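PDB 3SXM: transcriptional regulator, GntR family from Thermotoga maritima, which probably binds DNA as a transcriptional regulator, the chain here being its all-helical, metal-binding FCD domain in the metal-free state. Local coordinates for residues E10-E13 and T14-M18; E80-W83 and D84-L88; D87-R90 and H91-E94; K104-I107 and E108-S112; E132-K135 and N136-T139. The protein carries 3 engineered substitutions. All coordinates share one frame; numbering follows the deposited sequence.

Contact 1. Residues E10-E13 and T14-M18; sequences ETIE and TRIMM
Thr14 turns its hydroxyl back along helix 5-25 to the carbonyl of Glu10, OG1 donating to Glu10 O at 2.8 Å. The backbone N of Thr14 gives the same oxygen its regular helical bond of 3.0 Å, and the two donors arrive from opposite faces of the peptide plane. The hydroxyl can reach because OG1 stands beside the backbone N, anti to the carbonyl carbon (chi1 -58°). Asn72 ND2 of the second subunit adds a further hydrogen bond to Glu10 O. The next three backbone bonds are regular: Arg15 N to Thr11 O, Ile16 N to Ile12 O, and Met17 N to Glu13 O, the last nearly straight at 174°. CG2 of Ile12 meets CD1 of Ile16 at 4.1 Å. The charged ends find partners beyond these residues: Glu10 in Lys6 and Arg85, Arg15 in Glu19, Glu13 in Tyr26 and Asn72 of the second subunit. Thr11 OG1 bonds to Phe7 O and Arg85. A largely buried stretch of helix with threonine hydroxyls turned onto carbonyls four residues back, one flank against the second subunit and Arg15 beside His63, a zinc ligand in a metal-bound structure of this protein, belongs to the FCD domain and its dimer interface.

Contact 2. Residues E80-W83 and D84-L88; sequences EKIW and DRIDL
Trp83 leans its indole obliquely forward on helix 73-90, overlapping Ile86 and Asp87. CG2 of Ile86 reaches CZ3 of the ring at 3.6 Å, the two side chains crossing at about a right angle. CB of Asp87 sits over one face, offset toward the rim. With CG anti to the backbone N (chi1 178°) the indole slants toward the next turn. Its NE1 and Asp87 OD2 are joined through a water, 3.1 Å from Trp83 NE1 as acceptor and 3.1 Å from Asp87 OD2 as donor; the other oxygen of Asp87 is held by Arg90. On the neighbouring flank CD1 of Ile86 packs at 3.8 Å against CG1 of Ile82. The backbone is kinked here: the amides of Asp84 and Arg85 lack the usual bond to the preceding turn, and each instead gives its hydrogen to a water, held in turn by Glu80 O and Lys81 O respectively. Regular bonding resumes with Ile86 N to Ile82 O at 3.0 Å and Asp87 N to Trp83 O at 2.8 Å. Lys64 makes a cation-pi contact with Trp83. This is a water-inserted helix kink, within the FCD helical bundle and near Asp59, which binds zinc in a metal-bound structure of this protein.

Contact 3. Residues D87-R90 and H91-E94; sequences DLVR and HLNE
This is a helix-end contact: helix 73-90 finishes and the chain turns, through a type I beta turn from Arg90 to Asn93, into the loop before helix 96-111. His91 turns the edge of its imidazole back to the last helical turn. Its ND1 donates to Asp87 O at 2.9 Å with an N-H...O angle of 163°; the oxygen lies in the ring plane, whereas the donor stands above the carbonyl plane. The backbone N of His91 bonds to Asp87 O from the opposite face at 3.1 Å, so one residue holds this carbonyl twice. The ring takes this place with CG beside the backbone N (chi1 -78°), and its CE1 comes to 3.0 Å from Asp87 OD1. The same carboxylate oxygen is gripped side-on by Arg90, with NH2 at 2.8 Å and NE at 2.9 Å from Asp87 OD1, both from one face of the carboxylate and with the oxygen in the guanidinium plane. On the other side of the turn, Leu92 N bonds to Val89 O at 3.1 Å, and CD2 of Leu92 meets CD2 of Leu88 at 4.1 Å. Arg90 NH1 makes a salt bridge to Asp59, a zinc ligand in a metal-bound form of this protein, as His91 is. Arg90 thus links Asp87 beside His91 to Asp59, and in this metal-free chain ND1 of His91 serves as a donor to a backbone carbonyl.

Contact 4. Residues K104-I107 and E108-S112; sequences KELI and ERIIS
Ile107 and Ile111, one turn apart on helix 96-111, meet through CG2 of Ile107 and CD1 of Ile111 at 3.9 Å. Their neighbours repeat the spacing, with CD1 of Leu106 against CD1 of Ile110 at 4.1 Å. Ile111 sets CG1 beside its backbone N (chi1 -69°), which lays that carbon 3.3 Å from Ile107 O; Ile110 does likewise over Leu106 O. Leu106, Ile107 and Ile110 are well covered: Leu106 and Ile110 touch Phe66 and Ala118, Ile110 also Phe27 and Ala31, and Ile107 reaches Leu62. Ile111 stands at the margin, against Lys40 of helix 34-44. An alanine in place of Ile111 would lose the reach of CG1 and CD1 and is likely to leave Ile107 CG2 without its neighbour one turn on. The other side is more exposed and looser. Glu105 OE1 and Arg109 NH2 are 5.7 Å apart, opposite charges not in contact, and Arg109 instead extends to bond through NH1 with Gly117 O, while Lys104 and Glu108 lie exposed. The backbone under both sides is regular, Ile111 N meeting Ile107 O at 2.9 Å and 178°, and Arg109 N meeting Glu105 O at 2.9 Å. The helix is thus amphipathic: aliphatic chains link successive turns on the side that Leu106, Ile107 and Ile110 bury in the protein, whereas the charged outer residues add little direct bonding between turns.

Contact 5. Residues E132-K135 and N136-T139; sequences ETIK and NLYT
Asn136, the first residue to leave helical geometry after helix 115-135, curls its side chain back over the last turn. Its CB lies 3.5 Å from Glu132 O. CG, beside the backbone N and anti to the carbonyl carbon (chi1 -79°), lies 3.8 Å from the same oxygen. At the tip ND2 donates to Glu132 O at 3.1 Å, with an N-H...O angle of 148°; the donor is tilted from the carbonyl plane, and the acceptor from the amide plane. OD1, the other branch, faces Thr139 OG1, a hydroxyl that is also close to Asn136 O. The backbone N of Asn136 is shared between a bond to Thr133 O at 3.2 Å and a weak one to Glu132 O. The motif is a helix C-terminus at which a side-chain amide serves a carbonyl of the final turn. A leucine in place of Asn136 would remove the amide and is likely to leave Glu132 O with just that weak backbone bond from this residue. Further on, Leu137 N bonds to Ile134 O at 3.2 Å, Ile134 CD1 touches Leu137 CD2 at 4.3 Å, and a water takes the hydrogen of Tyr138 N and gives one to Lys135 O. A type I beta turn from Asn136 to Thr139 continues the chain past the helix end. This end lies mostly at the surface, with Thr133 buried: Ile134 and Leu137 rest on Ile8 of helix 5-25, while Thr133 and Asn136 meet Asn93 in the loop between helices 73-90 and 96-111.

In the fold
Contact 1, on helix 5-25 against the second subunit, is buried; contact 2, partly buried, lies beside it on helix 73-90 and also reaches that subunit. The salt bridge of Glu10 to Arg85 and the packing of Thr14 on Ile82 tie the two. Contact 3 continues the same helix, sharing Asp87 and Leu88 with contact 2, and ends at the surface, touching contact 5 through Asn93, Asn136 and Thr133. Contact 4 stands apart, its centre about 21 to 28 Å from the others' centres. It relies on backbone bonds and aliphatic packing at its helix end; contact 1, within its helix, adds a threonine hydroxyl and polar bonds to the second subunit, contact 2 waters at a kink, contacts 3 and 5 side-chain nitrogens on helix-end carbonyls.

Contact 1. Residues E10-E13 and T14-M18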
# COMPACT_ATOMS: atom_id res chain seq x y z
N GLU A 10 -8.27 10.45 -3.09
CA GLU A 10 -8.19 9.17 -2.37
C GLU A 10 -7.78 8.09 -3.33
O GLU A 10 -7.03 7.17 -2.96
CB GLU A 10 -9.50 8.76 -1.70
CG GLU A 10 -9.83 9.51 -0.44
CD GLU A 10 -11.16 9.08 0.15
OE1 GLU A 10 -11.90 8.34 -0.53
OE2 GLU A 10 -11.48 9.53 1.26
N THR A 11 -8.29 8.13 -4.53
CA THR A 11 -8.00 7.13 -5.56
C THR A 11 -6.52 7.17 -5.93
O THR A 11 -5.85 6.14 -5.96
CB THR A 11 -8.90 7.38 -6.83
OG1 THR A 11 -10.27 7.38 -6.47
CG2 THR A 11 -8.69 6.28 -7.81
N ILE A 12 -6.00 8.34 -6.24
CA ILE A 12 -4.62 8.49 -6.61
C ILE A 12 -3.70 8.08 -5.46
O ILE A 12 -2.71 7.39 -5.68
CB ILE A 12 -4.35 9.91 -7.05
CG1 ILE A 12 -5.14 10.24 -8.35
CG2 ILE A 12 -2.86 10.12 -7.22
CD1 ILE A 12 -4.70 9.48 -9.58
N GLU A 13 -4.02 8.47 -4.22
CA GLU A 13 -3.17 8.13 -3.08
C GLU A 13 -3.15 6.61 -2.92
O GLU A 13 -2.09 6.05 -2.62
CB GLU A 13 -3.66 8.78 -1.81
CG GLU A 13 -2.83 8.39 -0.58
CD GLU A 13 -3.19 9.14 0.68
OE1 GLU A 13 -4.41 9.32 0.97
OE2 GLU A 13 -2.27 9.60 1.39
N THR A 14 -4.30 5.95 -3.08
CA THR A 14 -4.35 4.48 -3.02
C THR A 14 -3.50 3.86 -4.09
O THR A 14 -2.76 2.88 -3.85
CB THR A 14 -5.81 3.98 -3.06
OG1 THR A 14 -6.51 4.56 -1.97
CG2 THR A 14 -5.87 2.48 -2.97
N ARG A 15 -3.50 4.39 -5.30
CA ARG A 15 -2.64 3.91 -6.36
C ARG A 15 -1.18 4.09 -6.03
O ARG A 15 -0.36 3.19 -6.30
CB ARG A 15 -2.96 4.63 -7.69
CG ARG A 15 -4.30 4.27 -8.27
CD ARG A 15 -4.52 4.92 -9.65
NE ARG A 15 -3.64 4.36 -10.63
CZ ARG A 15 -3.48 4.80 -11.87
NH1 ARG A 15 -4.29 5.74 -12.35
NH2 ARG A 15 -2.56 4.24 -12.64
N ILE A 16 -0.80 5.24 -5.46
CA ILE A 16 0.62 5.50 -5.09
C ILE A 16 1.02 4.42 -4.08
O ILE A 16 2.05 3.74 -4.25
CB ILE A 16 0.83 6.89 -4.55
CG1 ILE A 16 0.65 7.96 -5.68
CG2 ILE A 16 2.20 7.02 -3.94
CD1 ILE A 16 0.59 9.35 -5.19
N MET A 17 0.20 4.24 -3.04
CA MET A 17 0.46 3.21 -2.01
C MET A 17 0.76 1.85 -2.64
O MET A 17 1.78 1.21 -2.28
CB MET A 17 -0.71 3.14 -1.02
CG MET A 17 -0.57 2.03 0.04
SD MET A 17 -1.99 1.93 1.10
CE MET A 17 -3.21 1.30 -0.04
N MET A 18 -0.13 1.36 -3.48
CA MET A 18 -0.03 -0.01 -3.98
C MET A 18 1.02 -0.11 -5.09
O MET A 18 1.85 -1.02 -5.10
CB MET A 18 -1.38 -0.50 -4.48
CG MET A 18 -2.47 -0.52 -3.41
SD MET A 18 -4.06 -1.10 -3.96
CE MET A 18 -3.73 -2.77 -4.11

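Contact 2. Residues E80-W83 and D84-L88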
# COMPACT_ATOMS: atom_id res chain seq x y z
N GLU A 80 -7.71 -5.19 -8.35
CA GLU A 80 -8.82 -5.50 -9.24
C GLU A 80 -10.11 -4.92 -8.71
O GLU A 80 -10.97 -4.40 -9.47
CB GLU A 80 -8.92 -7.00 -9.34
CG GLU A 80 -7.99 -7.60 -10.31
CD GLU A 80 -8.62 -7.74 -11.68
OE1 GLU A 80 -9.09 -6.72 -12.21
OE2 GLU A 80 -8.67 -8.87 -12.22
N LYS A 81 -10.31 -5.02 -7.39
CA LYS A 81 -11.52 -4.49 -6.78
C LYS A 81 -11.71 -2.99 -6.99
O LYS A 81 -12.87 -2.55 -7.19
CB LYS A 81 -11.53 -4.78 -5.27
CG LYS A 81 -12.75 -4.26 -4.52
CD LYS A 81 -13.99 -5.10 -4.78
CE LYS A 81 -15.19 -4.60 -3.95
NZ LYS A 81 -15.19 -5.20 -2.58
N ILE A 82 -10.60 -2.26 -6.96
CA ILE A 82 -10.64 -0.82 -7.11
C ILE A 82 -10.48 -0.37 -8.56
O ILE A 82 -10.51 0.81 -8.82
CB ILE A 82 -9.68 -0.07 -6.22
CG1 ILE A 82 -8.22 -0.36 -6.57
CG2 ILE A 82 -10.03 -0.36 -4.75
CD1 ILE A 82 -7.20 0.53 -5.82
N TRP A 83 -10.29 -1.29 -9.49
CA TRP A 83 -10.00 -0.92 -10.87
C TRP A 83 -11.09 -0.08 -11.50
O TRP A 83 -10.72 0.91 -12.15
CB TRP A 83 -9.65 -2.15 -11.78
CG TRP A 83 -9.43 -1.63 -13.15
CD1 TRP A 83 -10.31 -1.68 -14.16
CD2 TRP A 83 -8.31 -0.86 -13.60
NE1 TRP A 83 -9.83 -1.01 -15.24
CE2 TRP A 83 -8.61 -0.47 -14.92
CE3 TRP A 83 -7.12 -0.43 -13.00
CZ2 TRP A 83 -7.72 0.31 -15.68
CZ3 TRP A 83 -6.22 0.31 -13.76
CH2 TRP A 83 -6.55 0.69 -15.09
N ASP A 84 -12.34 -0.40 -11.30
CA ASP A 84 -13.41 0.41 -11.93
C ASP A 84 -13.35 1.82 -11.42
O ASP A 84 -13.60 2.77 -12.19
CB ASP A 84 -14.77 -0.22 -11.72
CG ASP A 84 -15.03 -1.37 -12.66
OD1 ASP A 84 -14.27 -1.54 -13.64
OD2 ASP A 84 -15.99 -2.14 -12.39
N ARG A 85 -13.03 2.01 -10.16
CA ARG A 85 -12.87 3.36 -9.60
C ARG A 85 -11.65 4.08 -10.19
O ARG A 85 -11.71 5.26 -10.60
CB ARG A 85 -12.77 3.25 -8.06
CG ARG A 85 -12.42 4.55 -7.39
CD ARG A 85 -12.78 4.52 -5.93
NE ARG A 85 -12.27 5.70 -5.27
CZ ARG A 85 -12.58 6.07 -4.04
NH1 ARG A 85 -13.41 5.31 -3.29
NH2 ARG A 85 -12.09 7.21 -3.53
N ILE A 86 -10.52 3.39 -10.29
CA ILE A 86 -9.33 3.89 -10.95
C ILE A 86 -9.69 4.34 -12.38
O ILE A 86 -9.27 5.43 -12.83
CB ILE A 86 -8.19 2.84 -10.98
CG1 ILE A 86 -7.67 2.60 -9.56
CG2 ILE A 86 -7.11 3.26 -11.96
CD1 ILE A 86 -6.61 1.54 -9.44
N ASP A 87 -10.46 3.51 -13.09
CA ASP A 87 -10.78 3.72 -14.50
C ASP A 87 -11.72 4.92 -14.61
O ASP A 87 -11.60 5.69 -15.55
CB ASP A 87 -11.43 2.46 -15.07
CG ASP A 87 -11.30 2.30 -16.57
OD1 ASP A 87 -10.57 3.06 -17.22
OD2 ASP A 87 -11.90 1.34 -17.08
N LEU A 88 -12.67 5.07 -13.69
CA LEU A 88 -13.57 6.24 -13.68
C LEU A 88 -12.70 7.49 -13.60
O LEU A 88 -12.86 8.45 -14.40
CB LEU A 88 -14.54 6.15 -12.51
CG LEU A 88 -15.53 7.25 -12.25
CD1 LEU A 88 -16.52 6.85 -11.24
CD2 LEU A 88 -15.00 8.61 -11.88
O HOH W 1 -13.19 -3.12 -10.38
O HOH W 2 -13.87 -0.09 -8.13
O HOH W 3 -10.41 -1.12 -18.24

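Contact 3. Residues D87-R90 and H91-E94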
# COMPACT_ATOMS: atom_id res chain seq x y z
N ASP A 87 -10.46 3.51 -13.09
CA ASP A 87 -10.78 3.72 -14.50
C ASP A 87 -11.72 4.92 -14.61
O ASP A 87 -11.60 5.69 -15.55
CB ASP A 87 -11.43 2.46 -15.07
CG ASP A 87 -11.30 2.30 -16.57
OD1 ASP A 87 -10.57 3.06 -17.22
OD2 ASP A 87 -11.90 1.34 -17.08
N LEU A 88 -12.67 5.07 -13.69
CA LEU A 88 -13.57 6.24 -13.68
C LEU A 88 -12.70 7.49 -13.60
O LEU A 88 -12.86 8.45 -14.40
CB LEU A 88 -14.54 6.15 -12.51
CG LEU A 88 -15.53 7.25 -12.25
CD1 LEU A 88 -16.52 6.85 -11.24
CD2 LEU A 88 -15.00 8.61 -11.88
N VAL A 89 -11.78 7.51 -12.62
CA VAL A 89 -10.92 8.67 -12.43
C VAL A 89 -10.07 8.95 -13.66
O VAL A 89 -9.93 10.13 -14.09
CB VAL A 89 -10.08 8.58 -11.10
CG1 VAL A 89 -9.07 9.67 -11.06
CG2 VAL A 89 -11.03 8.62 -9.96
N ARG A 90 -9.57 7.93 -14.33
CA ARG A 90 -8.79 8.11 -15.53
C ARG A 90 -9.57 8.83 -16.59
O ARG A 90 -9.06 9.62 -17.30
CB ARG A 90 -8.37 6.78 -16.21
CG ARG A 90 -7.54 5.81 -15.56
CD ARG A 90 -6.91 4.82 -16.63
NE ARG A 90 -7.85 3.96 -17.36
CZ ARG A 90 -7.51 3.12 -18.33
NH1 ARG A 90 -6.27 3.05 -18.72
NH2 ARG A 90 -8.41 2.35 -18.92
N HIS A 91 -10.81 8.45 -16.72
CA HIS A 91 -11.66 9.00 -17.78
C HIS A 91 -12.18 10.43 -17.52
O HIS A 91 -12.82 11.05 -18.39
CB HIS A 91 -12.82 8.05 -18.07
CG HIS A 91 -12.45 6.87 -18.90
ND1 HIS A 91 -11.90 5.70 -18.39
CD2 HIS A 91 -12.55 6.69 -20.24
CE1 HIS A 91 -11.66 4.87 -19.39
NE2 HIS A 91 -12.07 5.43 -20.51
N LEU A 92 -11.84 11.00 -16.37
CA LEU A 92 -12.31 12.34 -16.04
C LEU A 92 -11.59 13.37 -16.80
O LEU A 92 -12.14 14.45 -17.02
CB LEU A 92 -12.13 12.66 -14.55
CG LEU A 92 -13.05 11.87 -13.64
CD1 LEU A 92 -12.68 12.16 -12.15
CD2 LEU A 92 -14.54 12.12 -13.90
N ASN A 93 -10.38 13.10 -17.23
CA ASN A 93 -9.58 14.09 -17.92
C ASN A 93 -8.66 13.42 -18.90
O ASN A 93 -7.96 12.57 -18.55
CB ASN A 93 -8.78 14.88 -16.90
CG ASN A 93 -8.01 16.04 -17.51
OD1 ASN A 93 -6.82 16.15 -17.36
ND2 ASN A 93 -8.70 16.90 -18.16
N GLU A 94 -8.68 13.87 -20.15
CA GLU A 94 -7.87 13.28 -21.22
C GLU A 94 -6.48 13.88 -21.35
O GLU A 94 -6.35 15.05 -21.69
CB GLU A 94 -8.59 13.62 -22.53
CG GLU A 94 -7.90 13.16 -23.79
CD GLU A 94 -6.86 14.13 -24.31
OE1 GLU A 94 -7.24 15.26 -24.72
OE2 GLU A 94 -5.67 13.75 -24.36

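Contact 4. Residues K104-I107 and E108-S112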
# COMPACT_ATOMS: atom_id res chain seq x y z
N LYS A 104 6.46 6.17 -21.31
CA LYS A 104 7.64 5.80 -22.06
C LYS A 104 8.90 5.97 -21.24
O LYS A 104 9.78 5.08 -21.25
CB LYS A 104 7.74 6.65 -23.34
CG LYS A 104 8.92 6.28 -24.21
CD LYS A 104 9.10 7.15 -25.45
CE LYS A 104 10.47 6.81 -26.10
NZ LYS A 104 10.80 7.64 -27.26
N GLU A 105 9.05 7.11 -20.57
CA GLU A 105 10.22 7.42 -19.79
C GLU A 105 10.31 6.59 -18.52
O GLU A 105 11.42 6.14 -18.16
CB GLU A 105 10.28 8.93 -19.55
CG GLU A 105 10.57 9.64 -20.90
CD GLU A 105 10.56 11.13 -20.85
OE1 GLU A 105 9.95 11.75 -19.95
OE2 GLU A 105 11.18 11.68 -21.80
N LEU A 106 9.17 6.34 -17.91
CA LEU A 106 9.15 5.43 -16.74
C LEU A 106 9.69 4.06 -17.15
O LEU A 106 10.52 3.45 -16.45
CB LEU A 106 7.72 5.32 -16.23
CG LEU A 106 7.41 4.26 -15.16
CD1 LEU A 106 8.27 4.44 -13.95
CD2 LEU A 106 5.98 4.33 -14.80
N ILE A 107 9.17 3.53 -18.23
CA ILE A 107 9.62 2.22 -18.67
C ILE A 107 11.12 2.24 -18.94
O ILE A 107 11.84 1.30 -18.56
CB ILE A 107 8.85 1.77 -19.87
CG1 ILE A 107 7.40 1.53 -19.50
CG2 ILE A 107 9.46 0.50 -20.43
CD1 ILE A 107 6.49 1.33 -20.68
N GLU A 108 11.65 3.29 -19.56
CA GLU A 108 13.08 3.28 -19.89
C GLU A 108 13.90 3.34 -18.62
O GLU A 108 14.95 2.71 -18.54
CB GLU A 108 13.42 4.40 -20.84
CG GLU A 108 14.90 4.58 -21.15
CD GLU A 108 15.57 3.41 -21.76
OE1 GLU A 108 14.88 2.69 -22.52
OE2 GLU A 108 16.78 3.22 -21.47
N ARG A 109 13.42 4.05 -17.60
CA ARG A 109 14.14 4.08 -16.30
C ARG A 109 14.19 2.69 -15.72
O ARG A 109 15.19 2.26 -15.15
CB ARG A 109 13.49 5.07 -15.32
CG ARG A 109 13.68 6.55 -15.74
CD ARG A 109 13.15 7.52 -14.71
NE ARG A 109 13.15 8.91 -15.21
CZ ARG A 109 12.90 9.98 -14.49
NH1 ARG A 109 12.61 9.87 -13.20
NH2 ARG A 109 12.89 11.16 -15.05
N ILE A 110 13.08 1.99 -15.78
CA ILE A 110 13.01 0.62 -15.28
C ILE A 110 13.99 -0.28 -16.04
O ILE A 110 14.83 -1.01 -15.41
CB ILE A 110 11.56 0.03 -15.34
CG1 ILE A 110 10.60 0.82 -14.44
CG2 ILE A 110 11.59 -1.44 -14.97
CD1 ILE A 110 9.13 0.45 -14.69
N ILE A 111 13.90 -0.31 -17.34
CA ILE A 111 14.78 -1.12 -18.16
C ILE A 111 16.24 -0.83 -17.96
O ILE A 111 17.04 -1.70 -18.01
CB ILE A 111 14.54 -0.82 -19.62
CG1 ILE A 111 13.21 -1.34 -20.04
CG2 ILE A 111 15.61 -1.42 -20.46
CD1 ILE A 111 12.95 -0.99 -21.48
N SER A 112 16.58 0.41 -17.77
CA SER A 112 17.98 0.78 -17.62
C SER A 112 18.52 0.57 -16.19
O SER A 112 19.70 0.81 -15.91
CB SER A 112 18.18 2.21 -18.09
OG SER A 112 17.60 3.09 -17.19

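Contact 5. Residues E132-K135 and N136-T139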
# COMPACT_ATOMS: atom_id res chain seq x y z
N GLU A 132 -3.91 17.59 -12.61
CA GLU A 132 -4.59 18.04 -13.82
C GLU A 132 -6.06 17.68 -13.77
O GLU A 132 -6.91 18.43 -14.26
CB GLU A 132 -3.93 17.40 -15.05
CG GLU A 132 -2.61 17.89 -15.39
CD GLU A 132 -2.62 18.52 -16.78
OE1 GLU A 132 -1.86 19.48 -17.00
OE2 GLU A 132 -3.40 18.05 -17.65
N THR A 133 -6.41 16.56 -13.16
CA THR A 133 -7.79 16.18 -13.03
C THR A 133 -8.51 17.16 -12.11
O THR A 133 -9.60 17.64 -12.44
CB THR A 133 -7.87 14.72 -12.49
OG1 THR A 133 -7.22 13.86 -13.43
CG2 THR A 133 -9.29 14.24 -12.34
N ILE A 134 -7.88 17.55 -11.01
CA ILE A 134 -8.48 18.51 -10.10
C ILE A 134 -8.62 19.89 -10.78
O ILE A 134 -9.63 20.60 -10.58
CB ILE A 134 -7.68 18.60 -8.78
CG1 ILE A 134 -7.75 17.24 -8.06
CG2 ILE A 134 -8.25 19.73 -7.88
CD1 ILE A 134 -9.12 16.75 -7.83
N LYS A 135 -7.61 20.28 -11.53
CA LYS A 135 -7.58 21.61 -12.19
C LYS A 135 -8.72 21.72 -13.18
O LYS A 135 -9.20 22.83 -13.48
CB LYS A 135 -6.26 21.79 -12.94
CG LYS A 135 -6.11 23.10 -13.71
CD LYS A 135 -4.73 23.20 -14.38
CE LYS A 135 -4.55 24.57 -15.06
NZ LYS A 135 -3.12 24.83 -15.38
N ASN A 136 -9.16 20.58 -13.71
CA ASN A 136 -10.20 20.58 -14.76
C ASN A 136 -11.56 20.10 -14.25
O ASN A 136 -12.48 19.91 -15.02
CB ASN A 136 -9.73 19.73 -15.92
CG ASN A 136 -8.77 20.48 -16.79
OD1 ASN A 136 -9.17 21.44 -17.47
ND2 ASN A 136 -7.55 20.04 -16.85
N LEU A 137 -11.72 19.98 -12.94
CA LEU A 137 -12.91 19.40 -12.37
C LEU A 137 -14.13 20.29 -12.53
O LEU A 137 -15.28 19.84 -12.45
CB LEU A 137 -12.65 19.08 -10.88
CG LEU A 137 -13.65 18.23 -10.13
CD1 LEU A 137 -13.81 16.88 -10.79
CD2 LEU A 137 -13.14 18.03 -8.70
N TYR A 138 -13.89 21.57 -12.83
CA TYR A 138 -14.98 22.49 -13.08
C TYR A 138 -14.96 23.14 -14.44
O TYR A 138 -15.62 24.18 -14.64
CB TYR A 138 -15.01 23.56 -11.98
CG TYR A 138 -14.85 22.91 -10.64
CD1 TYR A 138 -15.90 22.21 -10.07
CD2 TYR A 138 -13.63 22.95 -9.96
CE1 TYR A 138 -15.75 21.59 -8.85
CE2 TYR A 138 -13.48 22.34 -8.74
CZ TYR A 138 -14.54 21.66 -8.19
OH TYR A 138 -14.40 21.02 -6.97
N THR A 139 -14.32 22.48 -15.39
CA THR A 139 -14.21 22.99 -16.76
C THR A 139 -15.02 22.16 -17.74
O THR A 139 -14.82 22.26 -18.95
CB THR A 139 -12.71 22.97 -17.24
OG1 THR A 139 -12.23 21.63 -17.42
CG2 THR A 139 -11.84 23.66 -16.24
O HOH W 4 -11.83 23.50 -12.49